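PDB 5U47: penicillin binding protein 2X from Streptococcus thermophilus, which probably acts as a transpeptidase that cross-links peptidoglycan during synthesis of the septal wall and is a likely target of beta-lactams. Local coordinates for residues Glu288-Pro293 with Ser393-Gln398; Phe408-Ser413 with Gly517-Gly522; Gly294-Val299 with Val417-Ala422. The protein carries 1 engineered substitution. One frame throughout, in Å; residues are numbered along the deposited sequence.

How the contacts relate
All three contacts lie within the penicillin-binding transpeptidase region. Residues 288-293 of contact 1 run directly into 294-299 of contact 3, which carries the probable SxxK active-site motif. Contacts 1 and 2 have centres about 11 Å apart and share Glu292: its OE1 lies 2.7 Å from Tyr519 OH and also 2.7 Å from Gln410 NE2. They also meet through the paired strands 395-396 and 412-413. Contact 1 joins contact 3, again about 11 Å between centres, where Ser393 O sits 2.9 Å from Gln418 NE2. Contacts 2 and 3, centres about 16 Å apart, are tied by Gly294 N and Gly409 O at 2.9 Å.

Contact 1: Glu288-Pro293 with Ser393-Gln398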
ATOM      1  N   GLU A 288      -7.684   2.567   3.493  0.50 26.11           N
ATOM      2  CA  GLU A 288      -8.632   3.619   3.879  0.50 28.36           C
ATOM      3  C   GLU A 288      -9.950   3.058   4.351  0.50 29.02           C
ATOM      4  O   GLU A 288     -10.457   3.456   5.402  0.50 29.06           O
ATOM      5  CB  GLU A 288      -8.884   4.592   2.727  0.50 29.45           C
ATOM      6  CG  GLU A 288      -7.682   5.425   2.365  0.50 29.63           C
ATOM      7  CD  GLU A 288      -7.978   6.445   1.292  0.50 30.78           C
ATOM      8  OE1 GLU A 288      -8.986   6.264   0.566  0.50 30.06           O
ATOM      9  OE2 GLU A 288      -7.193   7.418   1.179  0.50 31.06           O
ATOM     10  N   ALA A 289     -10.517   2.147   3.564  1.00 28.22           N
ATOM     11  CA  ALA A 289     -11.813   1.547   3.901  1.00 28.63           C
ATOM     12  C   ALA A 289     -11.795   0.843   5.270  1.00 28.09           C
ATOM     13  O   ALA A 289     -10.875   0.091   5.557  1.00 26.30           O
ATOM     14  CB  ALA A 289     -12.218   0.533   2.830  1.00 28.58           C
ATOM     15  N   GLN A 290     -12.789   1.129   6.108  1.00 28.36           N
ATOM     16  CA  GLN A 290     -12.954   0.456   7.403  1.00 29.49           C
ATOM     17  C   GLN A 290     -14.169  -0.445   7.286  1.00 29.86           C
ATOM     18  O   GLN A 290     -15.195  -0.015   6.786  1.00 30.12           O
ATOM     19  CB  GLN A 290     -13.182   1.447   8.540  1.00 30.83           C
ATOM     20  CG  GLN A 290     -11.949   2.275   8.835  1.00 31.84           C
ATOM     21  CD  GLN A 290     -12.114   3.194  10.018  1.00 34.06           C
ATOM     22  OE1 GLN A 290     -11.131   3.596  10.631  1.00 34.93           O
ATOM     23  NE2 GLN A 290     -13.353   3.540  10.345  1.00 36.00           N
ATOM     24  N   TYR A 291     -14.067  -1.679   7.753  1.00 28.41           N
ATOM     25  CA  TYR A 291     -15.197  -2.593   7.636  1.00 28.55           C
ATOM     26  C   TYR A 291     -15.162  -3.659   8.725  1.00 27.26           C
ATOM     27  O   TYR A 291     -14.127  -3.892   9.355  1.00 26.78           O
ATOM     28  CB  TYR A 291     -15.169  -3.232   6.225  1.00 27.92           C
ATOM     29  CG  TYR A 291     -13.910  -4.071   5.926  1.00 26.72           C
ATOM     30  CD1 TYR A 291     -12.718  -3.477   5.475  1.00 26.48           C
ATOM     31  CD2 TYR A 291     -13.926  -5.442   6.087  1.00 26.92           C
ATOM     32  CE1 TYR A 291     -11.590  -4.237   5.223  1.00 26.59           C
ATOM     33  CE2 TYR A 291     -12.804  -6.227   5.814  1.00 27.38           C
ATOM     34  CZ  TYR A 291     -11.637  -5.625   5.393  1.00 27.52           C
ATOM     35  OH  TYR A 291     -10.534  -6.411   5.145  1.00 27.26           O
ATOM     36  N   GLU A 292     -16.292  -4.298   8.953  1.00 27.77           N
ATOM     37  CA  GLU A 292     -16.357  -5.404   9.892  1.00 28.68           C
ATOM     38  C   GLU A 292     -15.882  -6.601   9.067  1.00 27.40           C
ATOM     39  O   GLU A 292     -16.512  -6.933   8.072  1.00 28.58           O
ATOM     40  CB  GLU A 292     -17.773  -5.567  10.460  1.00 30.31           C
ATOM     41  CG  GLU A 292     -18.227  -4.315  11.222  1.00 33.04           C
ATOM     42  CD  GLU A 292     -19.544  -4.473  11.981  1.00 35.97           C
ATOM     43  OE1 GLU A 292     -19.911  -5.582  12.406  1.00 36.21           O
ATOM     44  OE2 GLU A 292     -20.210  -3.453  12.169  1.00 41.05           O
ATOM     45  N   PRO A 293     -14.777  -7.246   9.476  1.00 25.63           N
ATOM     46  CA  PRO A 293     -14.201  -8.300   8.631  1.00 25.75           C
ATOM     47  C   PRO A 293     -14.909  -9.624   8.612  1.00 26.70           C
ATOM     48  O   PRO A 293     -14.684 -10.394   7.669  1.00 26.66           O
ATOM     49  CB  PRO A 293     -12.809  -8.503   9.227  1.00 24.93           C
ATOM     50  CG  PRO A 293     -13.030  -8.233  10.670  1.00 25.16           C
ATOM     51  CD  PRO A 293     -14.034  -7.108  10.738  1.00 25.50           C
ATOM     52  N   SER A 393      -7.654   4.017  11.004  1.00 28.74           N
ATOM     53  CA  SER A 393      -7.220   3.280  12.197  1.00 28.87           C
ATOM     54  C   SER A 393      -8.103   2.120  12.629  1.00 28.42           C
ATOM     55  O   SER A 393      -7.694   1.317  13.462  1.00 27.53           O
ATOM     56  CB  SER A 393      -7.070   4.257  13.359  1.00 31.44           C
ATOM     57  OG  SER A 393      -6.069   5.194  13.051  1.00 32.46           O
ATOM     58  N   GLY A 394      -9.300   2.010  12.061  1.00 27.88           N
ATOM     59  CA  GLY A 394     -10.227   0.998  12.490  1.00 29.01           C
ATOM     60  C   GLY A 394     -10.880   1.474  13.789  1.00 30.53           C
ATOM     61  O   GLY A 394     -10.602   2.579  14.287  1.00 30.66           O
ATOM     62  N   ILE A 395     -11.769   0.655  14.323  1.00 31.98           N
ATOM     63  CA  ILE A 395     -12.517   0.999  15.560  1.00 34.89           C
ATOM     64  C   ILE A 395     -12.662  -0.250  16.399  1.00 33.34           C
ATOM     65  O   ILE A 395     -13.218  -1.243  15.934  1.00 31.67           O
ATOM     66  CB  ILE A 395     -13.928   1.555  15.247  1.00 37.06           C
ATOM     67  CG1 ILE A 395     -13.845   2.758  14.298  1.00 38.14           C
ATOM     68  CG2 ILE A 395     -14.664   1.958  16.537  1.00 40.61           C
ATOM     69  CD1 ILE A 395     -15.197   3.257  13.799  1.00 39.93           C
ATOM     70  N   VAL A 396     -12.161  -0.208  17.632  1.00 33.79           N
ATOM     71  CA  VAL A 396     -12.273  -1.335  18.549  1.00 33.59           C
ATOM     72  C   VAL A 396     -13.089  -0.880  19.756  1.00 34.55           C
ATOM     73  O   VAL A 396     -12.796   0.133  20.357  1.00 32.97           O
ATOM     74  CB  VAL A 396     -10.905  -1.856  18.975  1.00 34.62           C
ATOM     75  CG1 VAL A 396     -11.059  -3.005  19.965  1.00 35.36           C
ATOM     76  CG2 VAL A 396     -10.114  -2.290  17.747  1.00 35.32           C
ATOM     77  N   SER A 397     -14.129  -1.636  20.079  1.00 34.26           N
ATOM     78  CA  SER A 397     -15.030  -1.285  21.157  1.00 36.80           C
ATOM     79  C   SER A 397     -14.670  -2.000  22.434  1.00 37.98           C
ATOM     80  O   SER A 397     -14.167  -3.121  22.408  1.00 38.87           O
ATOM     81  CB  SER A 397     -16.461  -1.668  20.777  1.00 36.25           C
ATOM     82  OG  SER A 397     -17.334  -1.458  21.857  1.00 36.44           O
ATOM     83  N   GLN A 398     -14.925  -1.350  23.552  1.00 39.53           N
ATOM     84  CA  GLN A 398     -14.705  -2.008  24.843  1.00 41.91           C
ATOM     85  C   GLN A 398     -16.041  -2.412  25.492  1.00 41.49           C
ATOM     86  O   GLN A 398     -16.073  -2.740  26.665  1.00 42.49           O
ATOM     87  CB  GLN A 398     -13.806  -1.165  25.759  1.00 43.80           C
ATOM     88  CG  GLN A 398     -12.400  -0.884  25.178  1.00 45.03           C
ATOM     89  CD  GLN A 398     -11.616  -2.147  24.786  1.00 47.11           C
ATOM     90  OE1 GLN A 398     -11.739  -3.199  25.424  1.00 51.82           O
ATOM     91  NE2 GLN A 398     -10.789  -2.036  23.737  1.00 44.46           N
TER
HETATM   92  O   HOH W   1      -9.701   5.811  11.289  1.00 47.22           O
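Gln290 reaches from the loop before the probable SxxK helix of the transpeptidase fold to the backbone of Ser393 and Gly394, where the chain enters the short strand 395-396. Earlier in the loop, Glu288 O accepts a hydrogen bond from Ser392 OG, so the two segments are already joined one residue ahead of Ser393. The main contact belongs to Gln290. With CG beside its backbone N (chi1 -69°) and the chain extended beyond, the side chain projects straight across, and the nearest CA pair, Gln290 and Gly394, is 5.8 Å apart. Gly394 N donates to Gln290 OE1 over 2.8 Å. This bond is bent to 140° at the hydrogen, and the donor stands above the carbonyl plane, 46° out of it. A water adds a second bond to the same oxygen: it donates to Gln290 OE1 at 2.7 Å and accepts from Ser393 N, also at 2.7 Å. Ser393 N itself is 3.5 Å from Gln290 OE1 and makes no direct bond to it; two consecutive amide N-H groups thus serve one side-chain oxygen, that of Gly394 directly and that of Ser393 through the water. The other branch of the amide approaches a methyl, with Gln290 NE2 3.9 Å from Ile395 CD1; the two side chains cross at about a right angle. This is a surface contact, and Ile395 itself is exposed. At Tyr291 the backbone bonds to Val414, and the hydroxyl pairs with that of Tyr544. Glu292 sends its carboxylate to Gly411 N. At the end of the segment the Pro293 ring packs on helix 416-427, where its CB lies against the sulfur of Met419.

Contact 2: Phe408-Ser413 with Gly517-Gly522; sequences FGQGIS and GTYKVG
Gln410 and Gly411, in the turn between helix 400-405 and strand 412-413, receive the phenol end of Tyr519 from the loop joining strands 503-510 and 526-534 of the central antiparallel sheet. The turn begins with a Schellman motif whose C-prime residue is Gly409, with the positive phi (72°) that such a helix end requires. Across the contact the backbones stay well apart, the closest CA atoms being those of Gln410 and Tyr519 at 10.4 Å, and the aromatic side chain bridges the interval. Tyr519 OH lies 3.8 Å from Gln410 NE2 and 3.8 Å from Gly411 N, too long for hydrogen bonds, so these groups are neighbours and not direct partners. The amide nitrogen also approaches the ring carbons, Gln410 NE2 being 4.0 Å from Tyr519 CZ, while the amide and ring planes stand 66° apart. A bend at chi2 (-74°) folds the Gln410 chain so that its amide can lie beside the phenol. The other end of that amide is occupied as well, since Gln410 OE1 accepts from Gln510 N on strand 503-510, which helps fix the rotation of the group. Pro512 and Gln510 pack against Tyr519. What draws the three polar groups together is Glu292, whose OE1 is hydrogen-bonded to the phenol and to both nitrogens. With two N-H donors and a hydroxyl around one carboxylate oxygen, the contact is a mediated one, and the setting would probably favour the charged form of Glu292.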
ATOM      1  N   PHE A 408     -16.114 -13.377  16.072  1.00 33.58           N
ATOM      2  CA  PHE A 408     -16.449 -13.756  14.693  1.00 33.15           C
ATOM      3  C   PHE A 408     -16.390 -12.527  13.766  1.00 31.16           C
ATOM      4  O   PHE A 408     -16.977 -12.504  12.697  1.00 32.14           O
ATOM      5  CB  PHE A 408     -17.761 -14.557  14.575  1.00 34.31           C
ATOM      6  CG  PHE A 408     -18.934 -13.963  15.294  1.00 35.53           C
ATOM      7  CD1 PHE A 408     -19.170 -14.276  16.630  1.00 37.30           C
ATOM      8  CD2 PHE A 408     -19.844 -13.147  14.630  1.00 35.03           C
ATOM      9  CE1 PHE A 408     -20.261 -13.748  17.304  1.00 38.15           C
ATOM     10  CE2 PHE A 408     -20.948 -12.624  15.299  1.00 36.84           C
ATOM     11  CZ  PHE A 408     -21.153 -12.918  16.637  1.00 37.31           C
ATOM     12  N   GLY A 409     -15.657 -11.512  14.194  1.00 30.13           N
ATOM     13  CA  GLY A 409     -15.425 -10.331  13.371  1.00 28.60           C
ATOM     14  C   GLY A 409     -16.558  -9.360  13.135  1.00 30.00           C
ATOM     15  O   GLY A 409     -16.610  -8.738  12.075  1.00 29.22           O
ATOM     16  N   GLN A 410     -17.461  -9.226  14.106  1.00 30.10           N
ATOM     17  CA  GLN A 410     -18.513  -8.226  14.044  1.00 32.96           C
ATOM     18  C   GLN A 410     -18.335  -7.327  15.264  1.00 32.89           C
ATOM     19  O   GLN A 410     -17.802  -7.756  16.275  1.00 32.81           O
ATOM     20  CB  GLN A 410     -19.905  -8.857  14.071  1.00 36.06           C
ATOM     21  CG  GLN A 410     -20.167  -9.909  12.998  1.00 38.01           C
ATOM     22  CD  GLN A 410     -20.384  -9.379  11.583  1.00 40.49           C
ATOM     23  OE1 GLN A 410     -20.607 -10.179  10.675  1.00 43.16           O
ATOM     24  NE2 GLN A 410     -20.356  -8.050  11.387  1.00 38.76           N
ATOM     25  N   GLY A 411     -18.824  -6.096  15.182  1.00 32.75           N
ATOM     26  CA  GLY A 411     -18.675  -5.150  16.290  1.00 34.49           C
ATOM     27  C   GLY A 411     -17.253  -4.631  16.435  1.00 33.33           C
ATOM     28  O   GLY A 411     -16.884  -4.100  17.486  1.00 34.97           O
ATOM     29  N   ILE A 412     -16.464  -4.805  15.380  1.00 31.85           N
ATOM     30  CA  ILE A 412     -15.082  -4.359  15.317  1.00 31.66           C
ATOM     31  C   ILE A 412     -14.805  -3.942  13.865  1.00 30.97           C
ATOM     32  O   ILE A 412     -15.249  -4.608  12.938  1.00 30.98           O
ATOM     33  CB  ILE A 412     -14.090  -5.448  15.804  1.00 31.78           C
ATOM     34  CG1 ILE A 412     -12.653  -4.912  15.800  1.00 32.79           C
ATOM     35  CG2 ILE A 412     -14.162  -6.713  14.952  1.00 32.36           C
ATOM     36  CD1 ILE A 412     -11.663  -5.812  16.503  1.00 32.47           C
ATOM     37  N   SER A 413     -14.117  -2.822  13.676  1.00 30.59           N
ATOM     38  CA  SER A 413     -13.807  -2.320  12.346  1.00 30.10           C
ATOM     39  C   SER A 413     -12.325  -2.360  12.101  1.00 28.66           C
ATOM     40  O   SER A 413     -11.542  -1.934  12.955  1.00 27.82           O
ATOM     41  CB  SER A 413     -14.289  -0.893  12.185  1.00 31.40           C
ATOM     42  OG  SER A 413     -15.688  -0.863  12.291  1.00 35.65           O
ATOM     43  N   GLY A 517     -28.800   2.228  10.340  1.00 96.49           N
ATOM     44  CA  GLY A 517     -27.673   2.074  11.273  1.00 92.27           C
ATOM     45  C   GLY A 517     -27.337   0.599  11.474  1.00 86.09           C
ATOM     46  O   GLY A 517     -26.167   0.210  11.457  1.00 79.85           O
ATOM     47  N   THR A 518     -28.377  -0.214  11.670  1.00 83.02           N
ATOM     48  CA  THR A 518     -28.239  -1.662  11.859  1.00 78.54           C
ATOM     49  C   THR A 518     -27.864  -2.381  10.554  1.00 73.27           C
ATOM     50  O   THR A 518     -27.857  -1.785   9.473  1.00 72.27           O
ATOM     51  CB  THR A 518     -29.542  -2.273  12.415  1.00 81.24           C
ATOM     52  OG1 THR A 518     -30.637  -1.909  11.564  1.00 81.35           O
ATOM     53  CG2 THR A 518     -29.817  -1.782  13.847  1.00 84.18           C
ATOM     54  N   TYR A 519     -27.575  -3.673  10.666  1.00 66.64           N
ATOM     55  CA  TYR A 519     -27.158  -4.474   9.529  1.00 62.81           C
ATOM     56  C   TYR A 519     -28.230  -4.656   8.442  1.00 64.28           C
ATOM     57  O   TYR A 519     -29.419  -4.746   8.738  1.00 62.81           O
ATOM     58  CB  TYR A 519     -26.689  -5.852  10.003  1.00 61.02           C
ATOM     59  CG  TYR A 519     -25.529  -5.810  10.977  1.00 59.41           C
ATOM     60  CD1 TYR A 519     -24.309  -5.255  10.602  1.00 57.54           C
ATOM     61  CD2 TYR A 519     -25.636  -6.355  12.254  1.00 59.86           C
ATOM     62  CE1 TYR A 519     -23.236  -5.213  11.475  1.00 57.62           C
ATOM     63  CE2 TYR A 519     -24.566  -6.318  13.137  1.00 60.39           C
ATOM     64  CZ  TYR A 519     -23.366  -5.746  12.736  1.00 59.17           C
ATOM     65  OH  TYR A 519     -22.293  -5.697  13.583  1.00 58.70           O
ATOM     66  N   LYS A 520     -27.787  -4.705   7.182  1.00 63.61           N
ATOM     67  CA  LYS A 520     -28.682  -4.943   6.043  1.00 64.41           C
ATOM     68  C   LYS A 520     -29.155  -6.394   6.090  1.00 64.92           C
ATOM     69  O   LYS A 520     -28.424  -7.282   6.540  1.00 62.87           O
ATOM     70  CB  LYS A 520     -27.979  -4.677   4.715  1.00 63.39           C
ATOM     71  CG  LYS A 520     -27.546  -3.241   4.497  1.00 64.37           C
ATOM     72  CD  LYS A 520     -26.816  -3.109   3.170  1.00 65.10           C
ATOM     73  CE  LYS A 520     -26.325  -1.695   2.919  1.00 66.82           C
ATOM     74  NZ  LYS A 520     -25.531  -1.621   1.663  1.00 67.50           N
ATOM     75  N   VAL A 521     -30.373  -6.626   5.617  1.00 68.67           N
ATOM     76  CA  VAL A 521     -30.985  -7.965   5.658  1.00 69.52           C
ATOM     77  C   VAL A 521     -31.111  -8.688   4.307  1.00 69.35           C
ATOM     78  O   VAL A 521     -31.380  -9.886   4.283  1.00 70.12           O
ATOM     79  CB  VAL A 521     -32.371  -7.910   6.352  1.00 71.75           C
ATOM     80  CG1 VAL A 521     -32.203  -7.654   7.845  1.00 72.57           C
ATOM     81  CG2 VAL A 521     -33.271  -6.853   5.719  1.00 72.29           C
ATOM     82  N   GLY A 522     -30.891  -7.984   3.198  1.00 69.24           N
ATOM     83  CA  GLY A 522     -31.026  -8.594   1.871  1.00 70.30           C
ATOM     84  C   GLY A 522     -30.162  -9.826   1.639  1.00 68.91           C
ATOM     85  O   GLY A 522     -29.145 -10.023   2.311  1.00 68.32           O
TER

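Contact 3: Gly294-Val299 with Val417-Ala422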
ATOM      1  N   GLY A 294     -15.741  -9.913   9.623  1.00 27.35           N
ATOM      2  CA  GLY A 294     -16.429 -11.192   9.651  1.00 27.73           C
ATOM      3  C   GLY A 294     -15.488 -12.332  10.040  1.00 28.25           C
ATOM      4  O   GLY A 294     -14.417 -12.114  10.631  1.00 25.10           O
ATOM      5  N   SER A 295     -15.871 -13.536   9.631  1.00 29.14           N
ATOM      6  CA  SER A 295     -15.247 -14.786  10.084  1.00 31.29           C
ATOM      7  C   SER A 295     -13.767 -15.089   9.875  1.00 29.69           C
ATOM      8  O   SER A 295     -13.285 -16.052  10.457  1.00 28.98           O
ATOM      9  CB  SER A 295     -16.115 -15.977   9.664  1.00 32.71           C
ATOM     10  OG  SER A 295     -17.233 -15.986  10.491  1.00 40.00           O
ATOM     11  N   THR A 296     -13.044 -14.295   9.087  1.00 28.18           N
ATOM     12  CA  THR A 296     -11.606 -14.490   8.969  1.00 27.33           C
ATOM     13  C   THR A 296     -10.982 -14.129  10.310  1.00 26.73           C
ATOM     14  O   THR A 296      -9.878 -14.585  10.623  1.00 26.67           O
ATOM     15  CB  THR A 296     -10.982 -13.613   7.868  1.00 26.97           C
ATOM     16  OG1 THR A 296     -11.378 -12.250   8.078  1.00 27.36           O
ATOM     17  CG2 THR A 296     -11.450 -14.081   6.500  1.00 27.30           C
ATOM     18  N   MET A 297     -11.702 -13.331  11.104  1.00 26.62           N
ATOM     19  CA  MET A 297     -11.222 -12.944  12.431  1.00 27.78           C
ATOM     20  C   MET A 297     -11.149 -14.172  13.364  1.00 27.86           C
ATOM     21  O   MET A 297     -10.408 -14.156  14.321  1.00 27.74           O
ATOM     22  CB  MET A 297     -12.074 -11.825  13.052  1.00 28.77           C
ATOM     23  CG  MET A 297     -11.594 -11.325  14.407  1.00 29.70           C
ATOM     24  SD  MET A 297      -9.965 -10.523  14.408  1.00 33.01           S
ATOM     25  CE  MET A 297     -10.332  -9.004  13.556  1.00 31.52           C
ATOM     26  N   LYS A 298     -11.885 -15.237  13.046  1.00 27.25           N
ATOM     27  CA  LYS A 298     -11.828 -16.483  13.817  1.00 29.44           C
ATOM     28  C   LYS A 298     -10.437 -17.119  13.784  1.00 29.32           C
ATOM     29  O   LYS A 298     -10.138 -17.966  14.615  1.00 29.88           O
ATOM     30  CB  LYS A 298     -12.857 -17.507  13.305  1.00 31.05           C
ATOM     31  CG  LYS A 298     -14.299 -17.042  13.426  1.00 31.47           C
ATOM     32  CD  LYS A 298     -15.303 -18.049  12.889  1.00 33.10           C
ATOM     33  CE  LYS A 298     -16.718 -17.577  13.233  1.00 34.92           C
ATOM     34  NZ  LYS A 298     -17.775 -18.190  12.419  1.00 35.11           N
ATOM     35  N   VAL A 299      -9.600 -16.723  12.822  1.00 28.38           N
ATOM     36  CA  VAL A 299      -8.224 -17.215  12.741  1.00 28.24           C
ATOM     37  C   VAL A 299      -7.503 -16.668  13.969  1.00 28.60           C
ATOM     38  O   VAL A 299      -6.842 -17.426  14.688  1.00 28.69           O
ATOM     39  CB  VAL A 299      -7.521 -16.772  11.433  1.00 26.95           C
ATOM     40  CG1 VAL A 299      -6.044 -17.135  11.419  1.00 27.33           C
ATOM     41  CG2 VAL A 299      -8.190 -17.402  10.213  1.00 27.04           C
ATOM     42  N   VAL A 417      -5.235  -3.731   5.410  1.00 20.04           N
ATOM     43  CA  VAL A 417      -3.828  -3.832   5.796  1.00 20.19           C
ATOM     44  C   VAL A 417      -3.662  -4.280   7.271  1.00 20.28           C
ATOM     45  O   VAL A 417      -2.690  -4.950   7.588  1.00 20.09           O
ATOM     46  CB  VAL A 417      -3.034  -2.580   5.404  1.00 20.31           C
ATOM     47  CG1 VAL A 417      -3.455  -1.380   6.258  1.00 20.78           C
ATOM     48  CG2 VAL A 417      -1.534  -2.847   5.470  1.00 20.38           C
ATOM     49  N   GLN A 418      -4.611  -3.943   8.154  1.00 20.47           N
ATOM     50  CA  GLN A 418      -4.580  -4.465   9.543  1.00 21.51           C
ATOM     51  C   GLN A 418      -4.779  -5.990   9.552  1.00 22.13           C
ATOM     52  O   GLN A 418      -4.110  -6.724  10.297  1.00 21.33           O
ATOM     53  CB  GLN A 418      -5.619  -3.781  10.418  1.00 20.96           C
ATOM     54  CG  GLN A 418      -5.252  -2.358  10.782  1.00 21.89           C
ATOM     55  CD  GLN A 418      -6.330  -1.664  11.570  1.00 23.53           C
ATOM     56  OE1 GLN A 418      -7.522  -1.840  11.293  1.00 25.02           O
ATOM     57  NE2 GLN A 418      -5.923  -0.838  12.536  1.00 23.07           N
ATOM     58  N   MET A 419      -5.680  -6.474   8.692  1.00 21.90           N
ATOM     59  CA  MET A 419      -5.876  -7.907   8.585  1.00 21.80           C
ATOM     60  C   MET A 419      -4.614  -8.586   8.062  1.00 21.56           C
ATOM     61  O   MET A 419      -4.209  -9.619   8.577  1.00 20.78           O
ATOM     62  CB  MET A 419      -7.081  -8.249   7.697  1.00 23.12           C
ATOM     63  CG  MET A 419      -8.422  -7.796   8.279  1.00 24.20           C
ATOM     64  SD  MET A 419      -8.793  -8.494   9.908  1.00 26.76           S
ATOM     65  CE  MET A 419      -8.911 -10.242   9.552  1.00 26.88           C
ATOM     66  N   LEU A 420      -3.992  -8.008   7.037  1.00 21.81           N
ATOM     67  CA  LEU A 420      -2.767  -8.586   6.476  1.00 22.20           C
ATOM     68  C   LEU A 420      -1.674  -8.684   7.533  1.00 21.53           C
ATOM     69  O   LEU A 420      -0.991  -9.699   7.626  1.00 20.82           O
ATOM     70  CB  LEU A 420      -2.269  -7.776   5.266  1.00 21.32           C
ATOM     71  CG  LEU A 420      -3.219  -7.738   4.041  1.00 22.11           C
ATOM     72  CD1 LEU A 420      -2.641  -6.825   2.963  1.00 22.51           C
ATOM     73  CD2 LEU A 420      -3.449  -9.134   3.465  1.00 22.09           C
ATOM     74  N   ARG A 421      -1.520  -7.614   8.299  1.00 20.83           N
ATOM     75  CA  ARG A 421      -0.526  -7.557   9.362  1.00 21.71           C
ATOM     76  C   ARG A 421      -0.769  -8.696  10.381  1.00 21.18           C
ATOM     77  O   ARG A 421       0.161  -9.403  10.762  1.00 21.14           O
ATOM     78  CB  ARG A 421      -0.596  -6.203  10.053  1.00 21.40           C
ATOM     79  CG  ARG A 421       0.338  -6.043  11.232  1.00 22.40           C
ATOM     80  CD  ARG A 421       0.250  -4.647  11.844  1.00 23.15           C
ATOM     81  NE  ARG A 421      -1.100  -4.372  12.299  1.00 24.23           N
ATOM     82  CZ  ARG A 421      -1.543  -3.215  12.809  1.00 24.80           C
ATOM     83  NH1 ARG A 421      -2.813  -3.113  13.151  1.00 26.28           N
ATOM     84  NH2 ARG A 421      -0.754  -2.174  12.976  1.00 25.75           N
ATOM     85  N   ALA A 422      -2.020  -8.882  10.777  1.00 20.43           N
ATOM     86  CA  ALA A 422      -2.386  -9.926  11.742  1.00 22.59           C
ATOM     87  C   ALA A 422      -2.112 -11.304  11.162  1.00 24.30           C
ATOM     88  O   ALA A 422      -1.578 -12.182  11.863  1.00 23.73           O
ATOM     89  CB  ALA A 422      -3.852  -9.793  12.139  1.00 23.30           C
TER
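Met419 supplies most of the touching surface, laying its thioether against Thr296 and Met297, where a 3-10 turn runs into helix 297-308. Its methyl meets the hydroxyl of Thr296, with Met419 CE 3.5 Å from Thr296 OG1; the sulfur lies one bond back, Met419 SD being 4.0 Å from Met297 CE. Thr296 and Met419 approach at a slant, whereas the two methionines cross at about a right angle. Bends at both chi2 (-58°) and chi3 (-64°) curl the Met419 chain, while Met297 leaves its helix with CG anti to the backbone N (chi1 -177°) and then turns twice to bring its methyl to the sulfur. All three residues are buried. The nearest CA atoms, those of Met297 and Met419, are 8.3 Å apart, and the side chains, mainly the two thioethers, fill the interval. Thr296 and Met297 are the middle pair of the sequence Ser295-Thr296-Met297-Lys298, which fits the SxxK motif of penicillin-recognising enzymes, in which the serine is the residue acylated. On the flank turned from Met419, Lys298 NZ donates to Ser295 OG over 3.0 Å and bonds to Ser354 OG and Asn356 OD1; Lys505 of strand 503-510 packs beside both. The 3-10 turn is closed by Met297 N bonded to Gly294 O at 3.0 Å. Farther out, Phe380 packs on Met297. Behind Met419, on helix 416-427, Gln418 NE2 and Arg421 NH1 both bond to the carbonyl oxygen of Ile382.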